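Side-chain contacts in cysteine desulfurase (Elizabethkingia anophelis NUHP1, PDB 5VPR), which probably removes sulfur or selenium from L-cysteine, L-cystine and their selenium counterparts to give L-alanine, with pyridoxal 5'-phosphate as cofactor: residues Gln13-Gln18 with Glu301-Ser306; Ala388-Tyr393 with Glu397-Leu402; Lys44-Ala49 with Tyr235-Thr240. All blocks are in the same frame, centred on the assembly; numbering follows the deposited sequence.

Contact 1. Residues Gln13-Gln18 with Glu301-Ser306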
ATOM      1  N   GLN A  13      13.062 -19.541  -6.401  1.00 60.03           N
ATOM      2  CA  GLN A  13      12.621 -20.136  -7.659  1.00 65.70           C
ATOM      3  C   GLN A  13      11.234 -20.754  -7.523  1.00 62.04           C
ATOM      4  O   GLN A  13      10.432 -20.699  -8.460  1.00 60.11           O
ATOM      5  CB  GLN A  13      13.639 -21.172  -8.144  1.00 71.24           C
ATOM      6  CG  GLN A  13      14.940 -20.562  -8.688  1.00 79.79           C
ATOM      7  CD  GLN A  13      14.695 -19.480  -9.742  1.00 86.28           C
ATOM      8  OE1 GLN A  13      13.937 -19.677 -10.692  1.00 89.43           O
ATOM      9  NE2 GLN A  13      15.336 -18.328  -9.569  1.00 83.26           N
ATOM     10  N   GLU A  14      10.932 -21.358  -6.374  1.00 64.46           N
ATOM     11  CA  GLU A  14       9.575 -21.846  -6.167  1.00 62.21           C
ATOM     12  C   GLU A  14       8.589 -20.686  -6.153  1.00 56.59           C
ATOM     13  O   GLU A  14       7.484 -20.791  -6.698  1.00 57.70           O
ATOM     14  CB  GLU A  14       9.499 -22.654  -4.872  1.00 70.13           C
ATOM     15  CG  GLU A  14       8.268 -23.546  -4.760  1.00 78.87           C
ATOM     16  CD  GLU A  14       7.020 -22.788  -4.328  1.00 81.77           C
ATOM     17  OE1 GLU A  14       7.154 -21.681  -3.762  1.00 81.80           O
ATOM     18  OE2 GLU A  14       5.904 -23.301  -4.555  1.00 86.56           O
ATOM     19  N   ILE A  15       8.983 -19.559  -5.551  1.00 53.93           N
ATOM     20  CA  ILE A  15       8.110 -18.386  -5.513  1.00 51.61           C
ATOM     21  C   ILE A  15       7.837 -17.883  -6.924  1.00 53.61           C
ATOM     22  O   ILE A  15       6.683 -17.654  -7.308  1.00 48.38           O
ATOM     23  CB  ILE A  15       8.735 -17.276  -4.646  1.00 48.76           C
ATOM     24  CG1 ILE A  15       8.877 -17.711  -3.182  1.00 51.15           C
ATOM     25  CG2 ILE A  15       7.942 -15.982  -4.782  1.00 44.17           C
ATOM     26  CD1 ILE A  15       7.624 -18.253  -2.588  1.00 60.63           C
ATOM     27  N   ARG A  16       8.903 -17.692  -7.719  1.00 52.81           N
ATOM     28  CA  ARG A  16       8.744 -17.124  -9.056  1.00 48.54           C
ATOM     29  C   ARG A  16       7.921 -18.034  -9.958  1.00 53.93           C
ATOM     30  O   ARG A  16       7.232 -17.550 -10.865  1.00 54.87           O
ATOM     31  CB  ARG A  16      10.115 -16.856  -9.701  1.00 47.52           C
ATOM     32  CG  ARG A  16      10.854 -15.635  -9.144  1.00 47.35           C
ATOM     33  CD  ARG A  16      12.217 -15.423  -9.800  1.00 53.01           C
ATOM     34  NE  ARG A  16      12.133 -15.129 -11.234  1.00 50.89           N
ATOM     35  CZ  ARG A  16      11.947 -13.916 -11.749  1.00 57.90           C
ATOM     36  NH1 ARG A  16      11.810 -12.856 -10.954  1.00 52.23           N
ATOM     37  NH2 ARG A  16      11.888 -13.761 -13.064  1.00 60.12           N
ATOM     38  N   SER A  17       7.987 -19.350  -9.737  1.00 47.28           N
ATOM     39  CA  SER A  17       7.191 -20.270 -10.542  1.00 56.16           C
ATOM     40  C   SER A  17       5.690 -20.061 -10.353  1.00 53.07           C
ATOM     41  O   SER A  17       4.904 -20.499 -11.198  1.00 54.19           O
ATOM     42  CB  SER A  17       7.576 -21.720 -10.214  1.00 60.47           C
ATOM     43  OG  SER A  17       7.305 -22.029  -8.858  1.00 65.75           O
ATOM     44  N   GLN A  18       5.270 -19.391  -9.278  1.00 50.26           N
ATOM     45  CA  GLN A  18       3.849 -19.153  -9.055  1.00 49.44           C
ATOM     46  C   GLN A  18       3.313 -17.949  -9.821  1.00 50.69           C
ATOM     47  O   GLN A  18       2.097 -17.738  -9.819  1.00 49.64           O
ATOM     48  CB  GLN A  18       3.572 -18.972  -7.552  1.00 44.62           C
ATOM     49  CG  GLN A  18       4.063 -20.151  -6.698  1.00 49.17           C
ATOM     50  CD  GLN A  18       3.823 -19.961  -5.204  1.00 58.51           C
ATOM     51  OE1 GLN A  18       2.741 -19.547  -4.777  1.00 56.90           O
ATOM     52  NE2 GLN A  18       4.835 -20.275  -4.403  1.00 65.22           N
ATOM     53  N   GLU A 301       0.809 -15.402   3.837  1.00 42.13           N
ATOM     54  CA  GLU A 301       1.024 -16.257   5.007  1.00 44.66           C
ATOM     55  C   GLU A 301       1.773 -17.528   4.621  1.00 48.92           C
ATOM     56  O   GLU A 301       2.602 -18.029   5.389  1.00 54.52           O
ATOM     57  CB  GLU A 301      -0.304 -16.602   5.690  1.00 44.48           C
ATOM     58  CG  GLU A 301      -1.160 -15.391   6.083  1.00 56.09           C
ATOM     59  CD  GLU A 301      -0.872 -14.837   7.481  1.00 68.23           C
ATOM     60  OE1 GLU A 301       0.255 -15.025   7.995  1.00 69.35           O
ATOM     61  OE2 GLU A 301      -1.789 -14.206   8.070  1.00 70.51           O
ATOM     62  N   LYS A 302       1.513 -18.056   3.422  1.00 49.43           N
ATOM     63  CA  LYS A 302       2.230 -19.250   2.982  1.00 52.13           C
ATOM     64  C   LYS A 302       3.712 -18.959   2.800  1.00 58.61           C
ATOM     65  O   LYS A 302       4.562 -19.743   3.228  1.00 54.25           O
ATOM     66  CB  LYS A 302       1.640 -19.790   1.680  1.00 50.90           C
ATOM     67  CG  LYS A 302       2.357 -21.033   1.174  1.00 51.03           C
ATOM     68  CD  LYS A 302       1.815 -21.489  -0.173  1.00 53.57           C
ATOM     69  CE  LYS A 302       2.046 -20.434  -1.235  1.00 59.22           C
ATOM     70  NZ  LYS A 302       1.792 -20.959  -2.600  1.00 62.22           N
ATOM     71  N   VAL A 303       4.047 -17.841   2.154  1.00 51.57           N
ATOM     72  CA  VAL A 303       5.452 -17.486   2.006  1.00 58.19           C
ATOM     73  C   VAL A 303       6.069 -17.181   3.364  1.00 61.25           C
ATOM     74  O   VAL A 303       7.170 -17.645   3.685  1.00 64.62           O
ATOM     75  CB  VAL A 303       5.613 -16.302   1.039  1.00 53.98           C
ATOM     76  CG1 VAL A 303       7.062 -15.820   1.056  1.00 61.53           C
ATOM     77  CG2 VAL A 303       5.226 -16.722  -0.355  1.00 47.61           C
ATOM     78  N   GLY A 304       5.378 -16.395   4.177  1.00 57.82           N
ATOM     79  CA  GLY A 304       5.943 -15.984   5.445  1.00 58.04           C
ATOM     80  C   GLY A 304       6.280 -14.510   5.438  1.00 58.31           C
ATOM     81  O   GLY A 304       7.132 -14.059   4.665  1.00 58.09           O
ATOM     82  N   ARG A 305       5.606 -13.747   6.297  1.00 54.96           N
ATOM     83  CA  ARG A 305       5.728 -12.294   6.254  1.00 55.00           C
ATOM     84  C   ARG A 305       7.111 -11.835   6.695  1.00 61.19           C
ATOM     85  O   ARG A 305       7.642 -10.849   6.161  1.00 61.47           O
ATOM     86  CB  ARG A 305       4.629 -11.680   7.117  1.00 57.03           C
ATOM     87  CG  ARG A 305       3.243 -12.210   6.727  1.00 69.46           C
ATOM     88  CD  ARG A 305       2.169 -11.838   7.738  1.00 69.02           C
ATOM     89  NE  ARG A 305       1.612 -10.498   7.532  1.00 51.13           N
ATOM     90  CZ  ARG A 305       0.667  -9.979   8.314  1.00 52.47           C
ATOM     91  NH1 ARG A 305       0.197 -10.694   9.329  1.00 53.26           N
ATOM     92  NH2 ARG A 305       0.189  -8.757   8.091  1.00 46.80           N
ATOM     93  N   SER A 306       7.723 -12.540   7.644  1.00 52.45           N
ATOM     94  CA  SER A 306       9.102 -12.228   7.983  1.00 54.82           C
ATOM     95  C   SER A 306      10.038 -12.582   6.832  1.00 55.14           C
ATOM     96  O   SER A 306      11.009 -11.863   6.577  1.00 59.41           O
ATOM     97  CB  SER A 306       9.511 -12.956   9.263  1.00 70.96           C
ATOM     98  OG  SER A 306       9.461 -14.356   9.075  1.00 84.67           O
TER
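With chi1 at 180°, the Lys302 chain runs out from the helix, and a bend at chi3 (63°) turns NZ toward the side-chain amide of Gln18. Gln18 answers with a chain that is straight beyond CG. The two side chains approach from opposite directions. NZ of Lys302 donates to OE1 of Gln18 at 2.8 Å. The nitrogen sits above the carbonyl plane, 40° out of it, and does not lie on a lone pair. The other end of the same amide is engaged as well. NE2 of Gln18 gives a weak bond of 2.8 Å to OE1 of Glu14. The amide therefore accepts on one side and donates on the other, which probably limits its rotation, though the Glu14 bond is weak. Glu14 OE2 stays 5.1 Å from Lys302 NZ, so these opposite charges do not touch.

Beside this polar pair runs a small apolar contact. CD1 of Ile15 meets CG2 of Val303 at 3.6 Å, and the two side chains cross obliquely. Ile15 is buried and also packs on Val392. Val303 ends helix 287-303. Gly304 follows with positive phi and takes the N-cap position of helix 305-324.

Helix 12-17 and the residue after it are thus joined to the end of helix 287-303 by one methyl contact and one charge-to-amide bond. The acceptor is neutral, so this bond pairs no opposite charge with the lysine. Glu14 may add a weak long-range attraction.

Contact 2. Residues Ala388-Tyr393 with Glu397-Leu402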
ATOM      1  N   ALA A 388      12.824   2.368  -8.710  1.00 38.78           N
ATOM      2  CA  ALA A 388      12.771   0.911  -8.767  1.00 38.58           C
ATOM      3  C   ALA A 388      12.167   0.413  -7.463  1.00 41.05           C
ATOM      4  O   ALA A 388      12.550   0.879  -6.389  1.00 46.51           O
ATOM      5  CB  ALA A 388      14.161   0.313  -8.979  1.00 39.68           C
ATOM      6  N   SER A 389      11.218  -0.516  -7.555  1.00 41.48           N
ATOM      7  CA  SER A 389      10.518  -0.995  -6.372  1.00 41.90           C
ATOM      8  C   SER A 389      10.362  -2.506  -6.456  1.00 44.48           C
ATOM      9  O   SER A 389      10.096  -3.058  -7.530  1.00 39.44           O
ATOM     10  CB  SER A 389       9.137  -0.305  -6.197  1.00 37.54           C
ATOM     11  OG  SER A 389       8.357  -0.341  -7.393  1.00 34.66           O
ATOM     12  N   PHE A 390      10.510  -3.162  -5.307  1.00 42.36           N
ATOM     13  CA  PHE A 390      10.666  -4.606  -5.233  1.00 39.58           C
ATOM     14  C   PHE A 390       9.440  -5.284  -4.637  1.00 45.57           C
ATOM     15  O   PHE A 390       8.717  -4.711  -3.809  1.00 47.58           O
ATOM     16  CB  PHE A 390      11.915  -4.952  -4.419  1.00 47.52           C
ATOM     17  CG  PHE A 390      13.158  -4.312  -4.953  1.00 51.75           C
ATOM     18  CD1 PHE A 390      13.699  -4.733  -6.159  1.00 53.72           C
ATOM     19  CD2 PHE A 390      13.769  -3.272  -4.278  1.00 51.61           C
ATOM     20  CE1 PHE A 390      14.837  -4.142  -6.676  1.00 56.31           C
ATOM     21  CE2 PHE A 390      14.916  -2.682  -4.788  1.00 58.17           C
ATOM     22  CZ  PHE A 390      15.445  -3.116  -5.991  1.00 60.67           C
ATOM     23  N   ALA A 391       9.208  -6.514  -5.094  1.00 41.92           N
ATOM     24  CA  ALA A 391       8.237  -7.438  -4.523  1.00 42.30           C
ATOM     25  C   ALA A 391       8.959  -8.752  -4.246  1.00 41.55           C
ATOM     26  O   ALA A 391      10.165  -8.880  -4.482  1.00 45.74           O
ATOM     27  CB  ALA A 391       7.024  -7.633  -5.449  1.00 37.30           C
ATOM     28  N   VAL A 392       8.212  -9.744  -3.759  1.00 40.84           N
ATOM     29  CA  VAL A 392       8.841 -10.952  -3.228  1.00 37.91           C
ATOM     30  C   VAL A 392       9.507 -11.775  -4.323  1.00 45.81           C
ATOM     31  O   VAL A 392      10.451 -12.524  -4.049  1.00 46.81           O
ATOM     32  CB  VAL A 392       7.798 -11.782  -2.459  1.00 44.44           C
ATOM     33  CG1 VAL A 392       6.753 -12.362  -3.423  1.00 38.88           C
ATOM     34  CG2 VAL A 392       8.479 -12.875  -1.650  1.00 44.82           C
ATOM     35  N   TYR A 393       9.053 -11.657  -5.571  1.00 41.08           N
ATOM     36  CA  TYR A 393       9.563 -12.495  -6.647  1.00 39.77           C
ATOM     37  C   TYR A 393      10.804 -11.919  -7.323  1.00 45.48           C
ATOM     38  O   TYR A 393      11.377 -12.581  -8.195  1.00 51.23           O
ATOM     39  CB  TYR A 393       8.464 -12.732  -7.697  1.00 38.53           C
ATOM     40  CG  TYR A 393       7.618 -11.510  -7.976  1.00 37.82           C
ATOM     41  CD1 TYR A 393       6.265 -11.489  -7.641  1.00 33.85           C
ATOM     42  CD2 TYR A 393       8.170 -10.372  -8.559  1.00 39.57           C
ATOM     43  CE1 TYR A 393       5.476 -10.366  -7.885  1.00 39.58           C
ATOM     44  CE2 TYR A 393       7.392  -9.241  -8.812  1.00 37.28           C
ATOM     45  CZ  TYR A 393       6.044  -9.246  -8.464  1.00 40.61           C
ATOM     46  OH  TYR A 393       5.264  -8.127  -8.689  1.00 34.30           O
ATOM     47  N   GLU A 397      19.785 -11.262  -9.338  1.00 53.01           N
ATOM     48  CA  GLU A 397      20.145 -11.249 -10.754  1.00 65.34           C
ATOM     49  C   GLU A 397      19.397 -10.149 -11.500  1.00 55.93           C
ATOM     50  O   GLU A 397      19.951  -9.520 -12.413  1.00 52.66           O
ATOM     51  CB  GLU A 397      19.873 -12.615 -11.388  1.00 64.68           C
ATOM     52  N   GLU A 398      18.149  -9.879 -11.108  1.00 51.13           N
ATOM     53  CA  GLU A 398      17.409  -8.805 -11.763  1.00 53.11           C
ATOM     54  C   GLU A 398      17.983  -7.437 -11.415  1.00 57.11           C
ATOM     55  O   GLU A 398      17.973  -6.531 -12.257  1.00 46.98           O
ATOM     56  CB  GLU A 398      15.931  -8.869 -11.387  1.00 48.66           C
ATOM     57  CG  GLU A 398      15.168  -9.990 -12.074  1.00 49.46           C
ATOM     58  CD  GLU A 398      13.724 -10.070 -11.603  1.00 48.47           C
ATOM     59  OE1 GLU A 398      13.448  -9.626 -10.465  1.00 46.80           O
ATOM     60  OE2 GLU A 398      12.870 -10.577 -12.367  1.00 44.68           O
ATOM     61  N   ILE A 399      18.493  -7.269 -10.190  1.00 47.45           N
ATOM     62  CA  ILE A 399      19.102  -5.996  -9.819  1.00 52.64           C
ATOM     63  C   ILE A 399      20.370  -5.740 -10.635  1.00 51.49           C
ATOM     64  O   ILE A 399      20.639  -4.605 -11.044  1.00 55.07           O
ATOM     65  CB  ILE A 399      19.373  -5.956  -8.305  1.00 48.68           C
ATOM     66  CG1 ILE A 399      18.030  -5.897  -7.550  1.00 47.55           C
ATOM     67  CG2 ILE A 399      20.255  -4.787  -7.972  1.00 49.97           C
ATOM     68  CD1 ILE A 399      18.145  -6.084  -6.042  1.00 49.28           C
ATOM     69  N   ASP A 400      21.160  -6.785 -10.897  1.00 57.23           N
ATOM     70  CA  ASP A 400      22.333  -6.612 -11.754  1.00 58.19           C
ATOM     71  C   ASP A 400      21.927  -6.181 -13.156  1.00 58.24           C
ATOM     72  O   ASP A 400      22.595  -5.344 -13.774  1.00 54.46           O
ATOM     73  CB  ASP A 400      23.151  -7.899 -11.812  1.00 61.73           C
ATOM     74  CG  ASP A 400      23.720  -8.285 -10.465  1.00 68.74           C
ATOM     75  OD1 ASP A 400      23.913  -7.392  -9.608  1.00 70.90           O
ATOM     76  OD2 ASP A 400      23.971  -9.490 -10.265  1.00 65.35           O
ATOM     77  N   ILE A 401      20.823  -6.733 -13.669  1.00 56.29           N
ATOM     78  CA  ILE A 401      20.320  -6.320 -14.976  1.00 56.14           C
ATOM     79  C   ILE A 401      19.925  -4.851 -14.948  1.00 52.87           C
ATOM     80  O   ILE A 401      20.184  -4.101 -15.899  1.00 55.89           O
ATOM     81  CB  ILE A 401      19.146  -7.224 -15.398  1.00 58.47           C
ATOM     82  CG1 ILE A 401      19.648  -8.642 -15.677  1.00 58.56           C
ATOM     83  CG2 ILE A 401      18.419  -6.656 -16.613  1.00 55.64           C
ATOM     84  CD1 ILE A 401      18.547  -9.601 -16.036  1.00 63.07           C
ATOM     85  N   LEU A 402      19.305  -4.415 -13.847  1.00 50.93           N
ATOM     86  CA  LEU A 402      18.956  -3.009 -13.673  1.00 46.99           C
ATOM     87  C   LEU A 402      20.201  -2.134 -13.653  1.00 49.07           C
ATOM     88  O   LEU A 402      20.275  -1.114 -14.346  1.00 52.92           O
ATOM     89  CB  LEU A 402      18.164  -2.832 -12.368  1.00 48.69           C
ATOM     90  CG  LEU A 402      17.984  -1.393 -11.902  1.00 47.67           C
ATOM     91  CD1 LEU A 402      17.066  -0.669 -12.864  1.00 49.53           C
ATOM     92  CD2 LEU A 402      17.431  -1.328 -10.491  1.00 44.15           C
TER
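Tyr393 and Glu398 come together by gripping one nitrogen, NH1 of Arg16, which reaches in from outside both segments. The backbone O of Tyr393 accepts a hydrogen bond from Arg16 NH1, and OE2 of Glu398 forms a salt bridge with it. No hydrogen bond crosses between the two segments themselves. Tyr393 O and Glu398 OE1 are 4.3 Å apart, both acceptors, and Arg16 ties the two residues together. OE1 of Glu398 has its own donor in ND2 of Asn394, so both carboxylate oxygens have partners. The buried charge of Glu398 is probably balanced by the arginine.

The rest of the contact is apolar. Phe390 and Ile399 cross at about a right angle. CE1 of the Phe390 ring lies 3.7 Å from CG1 of Ile399, and CZ of Phe390 lies 4.0 Å from CD1 of Ile399. The CB of Phe390 does not itself point at the helix. It is chi1 (-56°), with CG anti to the carbonyl carbon, that carries the ring end, CE1 and CZ, to the isoleucine. Further along, CD2 of Leu402 touches CB of Ala388 at 4.0 Å. The ring of Tyr393 has CB of Ala391 over one face, 3.5 Å above the plane and offset toward the rim, while its OH is held by Asn36 OD1 and Gln41 N.

The six touching residues are all buried. The start of helix 396-413 here folds back on the chain that leaves strand 386-389. Ala319 of helix 305-324 packs against both Ile399 and Phe390, Val342 of strand 341-345 meets Phe390, and Val32 of strand 29-33 packs on Glu398.

Contact 3. Residues Lys44-Ala49 with Tyr235-Thr240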
ATOM      1  N   LYS A  44      -0.512 -17.683  -8.936  1.00 47.20           N
ATOM      2  CA  LYS A  44      -1.526 -18.545  -9.542  1.00 42.76           C
ATOM      3  C   LYS A  44      -2.669 -18.845  -8.573  1.00 38.58           C
ATOM      4  O   LYS A  44      -3.836 -18.909  -8.984  1.00 41.03           O
ATOM      5  CB  LYS A  44      -0.883 -19.845 -10.049  1.00 44.49           C
ATOM      6  N   MET A  45      -2.370 -19.008  -7.281  1.00 40.75           N
ATOM      7  CA  MET A  45      -3.441 -19.326  -6.333  1.00 43.52           C
ATOM      8  C   MET A  45      -4.499 -18.224  -6.279  1.00 41.76           C
ATOM      9  O   MET A  45      -5.691 -18.508  -6.122  1.00 41.23           O
ATOM     10  CB  MET A  45      -2.879 -19.597  -4.937  1.00 44.21           C
ATOM     11  CG  MET A  45      -2.094 -18.466  -4.288  1.00 47.06           C
ATOM     12  SD  MET A  45      -1.267 -19.056  -2.777  1.00 50.24           S
ATOM     13  CE  MET A  45      -2.642 -19.175  -1.634  1.00 43.84           C
ATOM     14  N   VAL A  46      -4.091 -16.963  -6.406  1.00 40.97           N
ATOM     15  CA  VAL A  46      -5.066 -15.876  -6.425  1.00 37.11           C
ATOM     16  C   VAL A  46      -5.907 -15.925  -7.704  1.00 38.24           C
ATOM     17  O   VAL A  46      -7.131 -15.748  -7.668  1.00 34.58           O
ATOM     18  CB  VAL A  46      -4.347 -14.525  -6.251  1.00 37.58           C
ATOM     19  CG1 VAL A  46      -5.261 -13.356  -6.663  1.00 31.76           C
ATOM     20  CG2 VAL A  46      -3.911 -14.356  -4.802  1.00 31.15           C
ATOM     21  N   LEU A  47      -5.270 -16.166  -8.854  1.00 36.46           N
ATOM     22  CA  LEU A  47      -6.017 -16.221 -10.111  1.00 45.40           C
ATOM     23  C   LEU A  47      -6.952 -17.421 -10.135  1.00 41.82           C
ATOM     24  O   LEU A  47      -8.057 -17.338 -10.682  1.00 38.60           O
ATOM     25  CB  LEU A  47      -5.054 -16.282 -11.308  1.00 39.19           C
ATOM     26  CG  LEU A  47      -4.050 -15.126 -11.375  1.00 40.91           C
ATOM     27  CD1 LEU A  47      -3.151 -15.209 -12.608  1.00 47.07           C
ATOM     28  CD2 LEU A  47      -4.787 -13.797 -11.304  1.00 39.15           C
ATOM     29  N   ASP A  48      -6.508 -18.549  -9.563  1.00 36.72           N
ATOM     30  CA  ASP A  48      -7.357 -19.732  -9.420  1.00 45.62           C
ATOM     31  C   ASP A  48      -8.574 -19.449  -8.546  1.00 44.29           C
ATOM     32  O   ASP A  48      -9.668 -19.964  -8.808  1.00 41.70           O
ATOM     33  CB  ASP A  48      -6.562 -20.889  -8.808  1.00 40.96           C
ATOM     34  CG  ASP A  48      -5.576 -21.527  -9.776  1.00 56.79           C
ATOM     35  OD1 ASP A  48      -5.586 -21.199 -10.984  1.00 62.59           O
ATOM     36  OD2 ASP A  48      -4.780 -22.372  -9.309  1.00 56.78           O
ATOM     37  N   ALA A  49      -8.396 -18.663  -7.479  1.00 40.54           N
ATOM     38  CA  ALA A  49      -9.525 -18.308  -6.618  1.00 40.58           C
ATOM     39  C   ALA A  49     -10.590 -17.533  -7.383  1.00 38.93           C
ATOM     40  O   ALA A  49     -11.794 -17.774  -7.213  1.00 38.10           O
ATOM     41  CB  ALA A  49      -9.045 -17.475  -5.432  1.00 35.33           C
ATOM     42  N   TYR A 235      -0.506  -8.470  -4.103  1.00 33.01           N
ATOM     43  CA  TYR A 235      -0.686  -9.725  -4.821  1.00 31.72           C
ATOM     44  C   TYR A 235      -2.144 -10.085  -5.061  1.00 34.53           C
ATOM     45  O   TYR A 235      -2.424 -11.223  -5.472  1.00 34.97           O
ATOM     46  CB  TYR A 235       0.027 -10.873  -4.099  1.00 31.43           C
ATOM     47  CG  TYR A 235       1.420 -10.499  -3.732  1.00 31.06           C
ATOM     48  CD1 TYR A 235       1.745 -10.114  -2.427  1.00 38.52           C
ATOM     49  CD2 TYR A 235       2.422 -10.483  -4.690  1.00 38.80           C
ATOM     50  CE1 TYR A 235       3.045  -9.750  -2.103  1.00 34.96           C
ATOM     51  CE2 TYR A 235       3.707 -10.125  -4.372  1.00 37.11           C
ATOM     52  CZ  TYR A 235       4.017  -9.756  -3.085  1.00 36.25           C
ATOM     53  OH  TYR A 235       5.318  -9.403  -2.801  1.00 38.21           O
ATOM     54  N   GLY A 236      -3.071  -9.138  -4.877  1.00 35.01           N
ATOM     55  CA  GLY A 236      -4.488  -9.366  -5.096  1.00 31.31           C
ATOM     56  C   GLY A 236      -5.025  -8.649  -6.332  1.00 34.22           C
ATOM     57  O   GLY A 236      -4.315  -7.901  -7.004  1.00 32.24           O
ATOM     58  N   PRO A 237      -6.302  -8.849  -6.645  1.00 32.74           N
ATOM     59  CA  PRO A 237      -6.852  -8.265  -7.872  1.00 32.46           C
ATOM     60  C   PRO A 237      -7.073  -6.766  -7.741  1.00 34.58           C
ATOM     61  O   PRO A 237      -7.189  -6.218  -6.640  1.00 31.26           O
ATOM     62  CB  PRO A 237      -8.188  -9.003  -8.051  1.00 36.91           C
ATOM     63  CG  PRO A 237      -8.579  -9.406  -6.685  1.00 39.15           C
ATOM     64  CD  PRO A 237      -7.280  -9.706  -5.946  1.00 34.53           C
ATOM     65  N   THR A 238      -7.154  -6.106  -8.899  1.00 34.40           N
ATOM     66  CA  THR A 238      -7.585  -4.717  -8.918  1.00 28.35           C
ATOM     67  C   THR A 238      -9.021  -4.622  -8.406  1.00 36.88           C
ATOM     68  O   THR A 238      -9.748  -5.616  -8.334  1.00 31.27           O
ATOM     69  CB  THR A 238      -7.480  -4.115 -10.323  1.00 31.71           C
ATOM     70  OG1 THR A 238      -8.320  -4.831 -11.242  1.00 33.14           O
ATOM     71  CG2 THR A 238      -6.010  -4.174 -10.843  1.00 37.74           C
ATOM     72  N   GLY A 239      -9.426  -3.407  -8.040  1.00 31.35           N
ATOM     73  CA  GLY A 239     -10.781  -3.193  -7.585  1.00 35.14           C
ATOM     74  C   GLY A 239     -11.057  -3.667  -6.174  1.00 33.73           C
ATOM     75  O   GLY A 239     -12.226  -3.783  -5.800  1.00 29.75           O
ATOM     76  N   THR A 240     -10.024  -3.915  -5.366  1.00 28.92           N
ATOM     77  CA  THR A 240     -10.204  -4.390  -4.004  1.00 31.85           C
ATOM     78  C   THR A 240      -9.398  -3.556  -3.012  1.00 33.48           C
ATOM     79  O   THR A 240      -8.311  -3.043  -3.305  1.00 30.33           O
ATOM     80  CB  THR A 240      -9.787  -5.881  -3.835  1.00 31.57           C
ATOM     81  OG1 THR A 240      -8.391  -6.040  -4.140  1.00 31.97           O
ATOM     82  CG2 THR A 240     -10.586  -6.764  -4.767  1.00 30.24           C
TER
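Val46 carries the tight part of this contact, with both methyl groups set around the carbonyl oxygen of Tyr235. CG2 of Val46 is 3.5 Å from Tyr235 O, and CG1 of Val46 is 3.7 Å from that same oxygen. CG1 is anti to the backbone N (chi1 164°), which also takes it to the next residues of the loop. There CG1 of Val46 lies 4.4 Å from CA of Gly236 and 4.2 Å from CD of Pro237. No hydrogen bond crosses between the segments. The fit is one of methyl groups against backbone and a proline ring.

The side of the helix next to Val46 is looser. Pro237 is partly exposed, and Val46 meets it only at the longer distance. The nearest approach of exposed Leu47 is CD2 of Leu47 to CB of Pro237, 6.7 Å. The loop is braced locally instead: OG1 of Thr240 donates to O of Pro237 at 2.8 Å, tilted 23° from the carbonyl plane. The polar end of Tyr235 is tied to Val392 N, and its ring stands edge-to-face with Phe299.

The loop joins strands 226-230 and 241-245 of the seven-stranded sheet. It contains Lys233, which carries pyridoxal phosphate as an internal aldimine. Helix 44-56 therefore packs just downstream of the cofactor lysine, in the large domain of a fold-type I PLP enzyme of the class-V aminotransferase family.

Contacts 2 and 3 are buried, while contact 1 is only partly so and keeps its lysine near the surface. Their chemistry follows. Contact 1 mixes a charge-to-amide bond with one methyl pair. Contact 2 is apolar across its segments, with the buried Glu398 answered by Arg16 from contact 1. Contact 3 has no bond across it. Arg16 of helix 12-17 thus reaches from contact 1 to Tyr393 and Glu398 of contact 2, and Val303 packs on Val392. Contacts 1 and 3 meet where Gln18 O bonds to Lys44 N and Lys302 lies against Met45. Tyr235 ties contact 3 to contact 2 by packing on Ala391 and Tyr393.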